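Local atomic coordinates of unknown (Klebsiella pneumoniae, PDB entry 2A2L), a protein that is of unknown function but belongs to the HbpS-like family, whose namesake is a haem-degrading protein, and may therefore bind haem or a related ligand. Residues 106-120 / 130-142. Numbering follows the deposited sequence.
Sequences GGLPVIFNEQVIGAV and DQLLAQCALDCFS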
loop_
_atom_site.group_PDB
_atom_site.type_symbol
_atom_site.label_atom_id
_atom_site.label_comp_id
_atom_site.label_asym_id
_atom_site.label_seq_id
_atom_site.Cartn_x
_atom_site.Cartn_y
_atom_site.Cartn_z
ATOM N N GLY A 106 17.358 -18.076 -7.799
ATOM C CA GLY A 106 16.537 -17.943 -8.985
ATOM C C GLY A 106 16.745 -16.624 -9.691
ATOM O O GLY A 106 16.159 -16.386 -10.746
ATOM N N GLY A 107 17.577 -15.762 -9.096
ATOM C CA GLY A 107 17.823 -14.426 -9.611
ATOM C C GLY A 107 19.311 -14.278 -9.759
ATOM O O GLY A 107 20.040 -14.569 -8.824
ATOM N N LEU A 108 19.771 -13.873 -10.937
ATOM C CA LEU A 108 21.208 -13.654 -11.155
ATOM C C LEU A 108 21.469 -12.281 -11.772
ATOM O O LEU A 108 20.719 -11.848 -12.630
ATOM C CB LEU A 108 21.808 -14.769 -12.030
ATOM C CG LEU A 108 21.967 -16.130 -11.344
ATOM C CD1 LEU A 108 22.350 -17.204 -12.320
ATOM C CD2 LEU A 108 22.978 -16.082 -10.193
ATOM N N PRO A 109 22.515 -11.578 -11.313
ATOM C CA PRO A 109 23.000 -10.412 -12.053
ATOM C C PRO A 109 23.703 -10.802 -13.359
ATOM O O PRO A 109 24.288 -11.880 -13.458
ATOM C CB PRO A 109 23.991 -9.784 -11.076
ATOM C CG PRO A 109 24.485 -10.940 -10.295
ATOM C CD PRO A 109 23.282 -11.789 -10.077
ATOM N N VAL A 110 23.615 -9.931 -14.359
ATOM C CA VAL A 110 24.290 -10.149 -15.634
ATOM C C VAL A 110 25.562 -9.307 -15.641
ATOM O O VAL A 110 25.488 -8.084 -15.536
ATOM C CB VAL A 110 23.398 -9.719 -16.831
ATOM C CG1 VAL A 110 24.121 -9.956 -18.152
ATOM C CG2 VAL A 110 22.071 -10.452 -16.816
ATOM N N ILE A 111 26.711 -9.963 -15.753
ATOM C CA ILE A 111 28.001 -9.285 -15.623
ATOM C C ILE A 111 28.732 -9.180 -16.964
ATOM O O ILE A 111 29.172 -10.184 -17.542
ATOM C CB ILE A 111 28.912 -9.989 -14.597
ATOM C CG1 ILE A 111 28.312 -9.894 -13.191
ATOM C CG2 ILE A 111 30.341 -9.449 -14.657
ATOM C CD1 ILE A 111 28.360 -11.207 -12.449
ATOM N N PHE A 112 28.867 -7.959 -17.450
ATOM C CA PHE A 112 29.560 -7.707 -18.701
ATOM C C PHE A 112 30.641 -6.659 -18.445
ATOM O O PHE A 112 30.334 -5.553 -17.996
ATOM C CB PHE A 112 28.565 -7.200 -19.741
ATOM C CG PHE A 112 29.007 -7.385 -21.186
ATOM C CD1 PHE A 112 29.516 -8.605 -21.639
ATOM C CD2 PHE A 112 28.843 -6.350 -22.103
ATOM C CE1 PHE A 112 29.889 -8.779 -22.969
ATOM C CE2 PHE A 112 29.208 -6.511 -23.445
ATOM C CZ PHE A 112 29.735 -7.730 -23.876
ATOM N N ASN A 113 31.896 -7.023 -18.718
ATOM C CA ASN A 113 33.038 -6.114 -18.619
ATOM C C ASN A 113 33.180 -5.654 -17.181
ATOM O O ASN A 113 33.201 -4.447 -16.893
ATOM C CB ASN A 113 32.915 -4.902 -19.566
ATOM C CG ASN A 113 32.660 -5.300 -21.021
ATOM O OD1 ASN A 113 33.204 -6.297 -21.514
ATOM N ND2 ASN A 113 31.836 -4.506 -21.720
ATOM N N GLU A 114 33.240 -6.629 -16.280
ATOM C CA GLU A 114 33.394 -6.347 -14.857
ATOM C C GLU A 114 32.394 -5.277 -14.337
ATOM O O GLU A 114 32.771 -4.260 -13.739
ATOM C CB GLU A 114 34.856 -5.988 -14.586
ATOM C CG GLU A 114 35.795 -7.211 -14.714
ATOM C CD GLU A 114 37.202 -6.827 -15.161
ATOM O OE1 GLU A 114 37.408 -5.643 -15.516
ATOM O OE2 GLU A 114 38.096 -7.711 -15.160
ATOM N N GLN A 115 31.114 -5.525 -14.597
ATOM C CA GLN A 115 30.069 -4.536 -14.414
ATOM C C GLN A 115 28.728 -5.231 -14.493
ATOM O O GLN A 115 28.545 -6.162 -15.291
ATOM C CB GLN A 115 30.147 -3.507 -15.530
ATOM C CG GLN A 115 29.520 -2.157 -15.218
ATOM C CD GLN A 115 29.289 -1.362 -16.481
ATOM O OE1 GLN A 115 28.465 -0.457 -16.515
ATOM N NE2 GLN A 115 30.010 -1.715 -17.541
ATOM N N VAL A 116 27.786 -4.768 -13.678
ATOM C CA VAL A 116 26.451 -5.359 -13.615
ATOM C C VAL A 116 25.507 -4.562 -14.512
ATOM O O VAL A 116 25.181 -3.411 -14.239
ATOM C CB VAL A 116 25.959 -5.427 -12.146
ATOM C CG1 VAL A 116 24.443 -5.598 -12.040
ATOM C CG2 VAL A 116 26.677 -6.531 -11.410
ATOM N N ILE A 117 25.081 -5.171 -15.603
ATOM C CA ILE A 117 24.382 -4.421 -16.637
ATOM C C ILE A 117 22.858 -4.583 -16.544
ATOM O O ILE A 117 22.100 -4.077 -17.390
ATOM C CB ILE A 117 24.906 -4.782 -18.054
ATOM C CG1 ILE A 117 24.637 -6.250 -18.388
ATOM C CG2 ILE A 117 26.395 -4.483 -18.168
ATOM C CD1 ILE A 117 24.783 -6.556 -19.847
ATOM N N GLY A 118 22.422 -5.281 -15.501
ATOM C CA GLY A 118 21.061 -5.777 -15.418
ATOM C C GLY A 118 21.029 -7.035 -14.587
ATOM O O GLY A 118 22.021 -7.372 -13.936
ATOM N N ALA A 119 19.888 -7.723 -14.605
ATOM C CA ALA A 119 19.759 -9.029 -13.972
ATOM C C ALA A 119 18.600 -9.839 -14.524
ATOM O O ALA A 119 17.714 -9.301 -15.192
ATOM C CB ALA A 119 19.588 -8.870 -12.496
ATOM N N VAL A 120 18.619 -11.138 -14.232
ATOM C CA VAL A 120 17.552 -12.047 -14.627
ATOM C C VAL A 120 16.923 -12.671 -13.385
ATOM O O VAL A 120 17.494 -12.631 -12.301
ATOM C CB VAL A 120 18.058 -13.170 -15.621
ATOM C CG1 VAL A 120 18.765 -12.567 -16.848
ATOM C CG2 VAL A 120 19.001 -14.169 -14.913
ATOM N N ASP A 130 15.053 -23.055 -10.842
ATOM C CA ASP A 130 15.049 -21.614 -11.096
ATOM C C ASP A 130 16.460 -21.101 -11.371
ATOM O O ASP A 130 16.698 -20.375 -12.336
ATOM C CB ASP A 130 14.452 -20.854 -9.911
ATOM C CG ASP A 130 13.019 -21.254 -9.615
ATOM O OD1 ASP A 130 12.357 -21.819 -10.521
ATOM O OD2 ASP A 130 12.554 -21.006 -8.476
ATOM N N GLN A 131 17.391 -21.522 -10.524
ATOM C CA GLN A 131 18.745 -21.031 -10.549
ATOM C C GLN A 131 19.533 -21.616 -11.742
ATOM O O GLN A 131 20.414 -20.955 -12.290
ATOM C CB GLN A 131 19.408 -21.363 -9.219
ATOM C CG GLN A 131 20.576 -20.485 -8.903
ATOM C CD GLN A 131 21.454 -21.069 -7.823
ATOM O OE1 GLN A 131 20.962 -21.643 -6.833
ATOM N NE2 GLN A 131 22.774 -20.921 -7.999
ATOM N N LEU A 132 19.185 -22.846 -12.123
ATOM C CA LEU A 132 19.794 -23.580 -13.242
ATOM C C LEU A 132 19.361 -22.935 -14.560
ATOM O O LEU A 132 20.100 -22.943 -15.545
ATOM C CB LEU A 132 19.351 -25.059 -13.210
ATOM C CG LEU A 132 19.702 -26.001 -14.389
ATOM C CD1 LEU A 132 19.994 -27.440 -13.908
ATOM C CD2 LEU A 132 18.603 -26.081 -15.444
ATOM N N LEU A 133 18.144 -22.394 -14.559
ATOM C CA LEU A 133 17.561 -21.789 -15.741
ATOM C C LEU A 133 17.999 -20.343 -15.815
ATOM O O LEU A 133 17.997 -19.736 -16.886
ATOM C CB LEU A 133 16.037 -21.869 -15.684
ATOM C CG LEU A 133 15.407 -23.254 -15.713
ATOM C CD1 LEU A 133 13.940 -23.133 -15.572
ATOM C CD2 LEU A 133 15.755 -23.984 -16.989
ATOM N N ALA A 134 18.379 -19.800 -14.661
ATOM C CA ALA A 134 18.880 -18.452 -14.571
ATOM C C ALA A 134 20.310 -18.384 -15.091
ATOM O O ALA A 134 20.636 -17.466 -15.839
ATOM C CB ALA A 134 18.781 -17.946 -13.144
ATOM N N GLN A 135 21.143 -19.360 -14.717
ATOM C CA GLN A 135 22.502 -19.498 -15.274
ATOM C C GLN A 135 22.471 -19.812 -16.769
ATOM O O GLN A 135 23.253 -19.287 -17.533
ATOM C CB GLN A 135 23.300 -20.574 -14.528
ATOM C CG GLN A 135 24.825 -20.535 -14.763
ATOM C CD GLN A 135 25.498 -19.195 -14.380
ATOM O OE1 GLN A 135 26.219 -18.584 -15.187
ATOM N NE2 GLN A 135 25.273 -18.751 -13.144
ATOM N N CYS A 136 21.538 -20.671 -17.152
ATOM C CA CYS A 136 21.203 -20.983 -18.521
ATOM C C CYS A 136 20.969 -19.740 -19.375
ATOM O O CYS A 136 21.449 -19.672 -20.489
ATOM C CB CYS A 136 19.960 -21.869 -18.485
ATOM S SG CYS A 136 19.030 -22.114 -20.017
ATOM N N ALA A 137 20.233 -18.766 -18.846
ATOM C CA ALA A 137 20.069 -17.457 -19.491
ATOM C C ALA A 137 21.400 -16.705 -19.640
ATOM O O ALA A 137 21.696 -16.171 -20.710
ATOM C CB ALA A 137 19.066 -16.605 -18.724
ATOM N N LEU A 138 22.195 -16.667 -18.573
ATOM C CA LEU A 138 23.508 -16.022 -18.585
ATOM C C LEU A 138 24.437 -16.662 -19.626
ATOM O O LEU A 138 25.079 -15.971 -20.407
ATOM C CB LEU A 138 24.137 -16.069 -17.185
ATOM C CG LEU A 138 23.348 -15.466 -16.006
ATOM C CD1 LEU A 138 24.281 -15.099 -14.902
ATOM C CD2 LEU A 138 22.565 -14.229 -16.390
ATOM N N ASP A 139 24.463 -17.987 -19.654
ATOM C CA ASP A 139 25.235 -18.745 -20.630
ATOM C C ASP A 139 24.830 -18.464 -22.080
ATOM O O ASP A 139 25.676 -18.536 -22.989
ATOM C CB ASP A 139 25.093 -20.242 -20.350
ATOM C CG ASP A 139 26.082 -20.737 -19.330
ATOM O OD1 ASP A 139 27.060 -20.010 -19.055
ATOM O OD2 ASP A 139 25.888 -21.861 -18.809
ATOM N N CYS A 140 23.544 -18.176 -22.295
ATOM C CA CYS A 140 23.060 -17.722 -23.600
ATOM C C CYS A 140 23.612 -16.323 -23.875
ATOM O O CYS A 140 24.158 -16.060 -24.957
ATOM C CB CYS A 140 21.520 -17.750 -23.649
ATOM S SG CYS A 140 20.676 -16.788 -24.977
ATOM N N PHE A 141 23.506 -15.447 -22.873
ATOM C CA PHE A 141 23.912 -14.055 -23.032
ATOM C C PHE A 141 25.341 -13.990 -23.538
ATOM O O PHE A 141 25.605 -13.391 -24.581
ATOM C CB PHE A 141 23.771 -13.261 -21.725
ATOM C CG PHE A 141 24.438 -11.901 -21.761
ATOM C CD1 PHE A 141 23.864 -10.850 -22.463
ATOM C CD2 PHE A 141 25.643 -11.684 -21.106
ATOM C CE1 PHE A 141 24.473 -9.610 -22.509
ATOM C CE2 PHE A 141 26.266 -10.444 -21.153
ATOM C CZ PHE A 141 25.675 -9.406 -21.853
ATOM N N SER A 142 26.252 -14.630 -22.812
ATOM C CA SER A 142 27.677 -14.447 -23.051
ATOM C C SER A 142 28.093 -14.953 -24.422
ATOM O O SER A 142 29.112 -14.530 -24.956
ATOM C CB SER A 142 28.505 -15.116 -21.952
ATOM O OG SER A 142 28.023 -16.405 -21.648
#
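F141 meets V110, F112 and I117 where helix 130-142 passes over the hairpin of strands 107-111 and 116-120. With its CG anti to the backbone N (chi1 168°), the F141 ring is carried toward the strands. From CB outward, CG and CD2 lie beneath V110 CG1, which stands over one face of the ring 3.8 Å from the centroid of F141, a CH-pi contact. Further out, CE2 approaches F112 CD1, and CZ reaches I117 CD1 at 3.6 Å. The outer edge of F141 is thus directed at a face of F112: centroids 5.3 Å apart and planes at 79° define a T-shaped pair.

About one turn earlier, L138 divides its two methyls. CD1 lies 3.8 Å from L108 CB, while CD2 touches V110 CG2 and V120 CG2, one from each strand. L108 in turn reaches A134 CB with CD1 at 3.7 Å and crosses the Q135 side chain at about a right angle, its CD1 methyl touching NE2 of Q135. At the start of the hairpin G106 CA is 3.7 Å from D130 CB; the carboxylate of D130 is engaged by K66 and the backbone N of G125.

Strand 107-111 and the helix run nearly parallel, at 16°, so that alternate residues, G106, L108, V110 and F112, meet successive turns of the helix. No hydrogen bond joins the two segments. Their attachment therefore rests on apolar and aromatic packing, laying the C-terminal helix against one face of the antiparallel sheet, while K5 of the second subunit adds a cation-pi contact to F141 and ties this packing to the assembly.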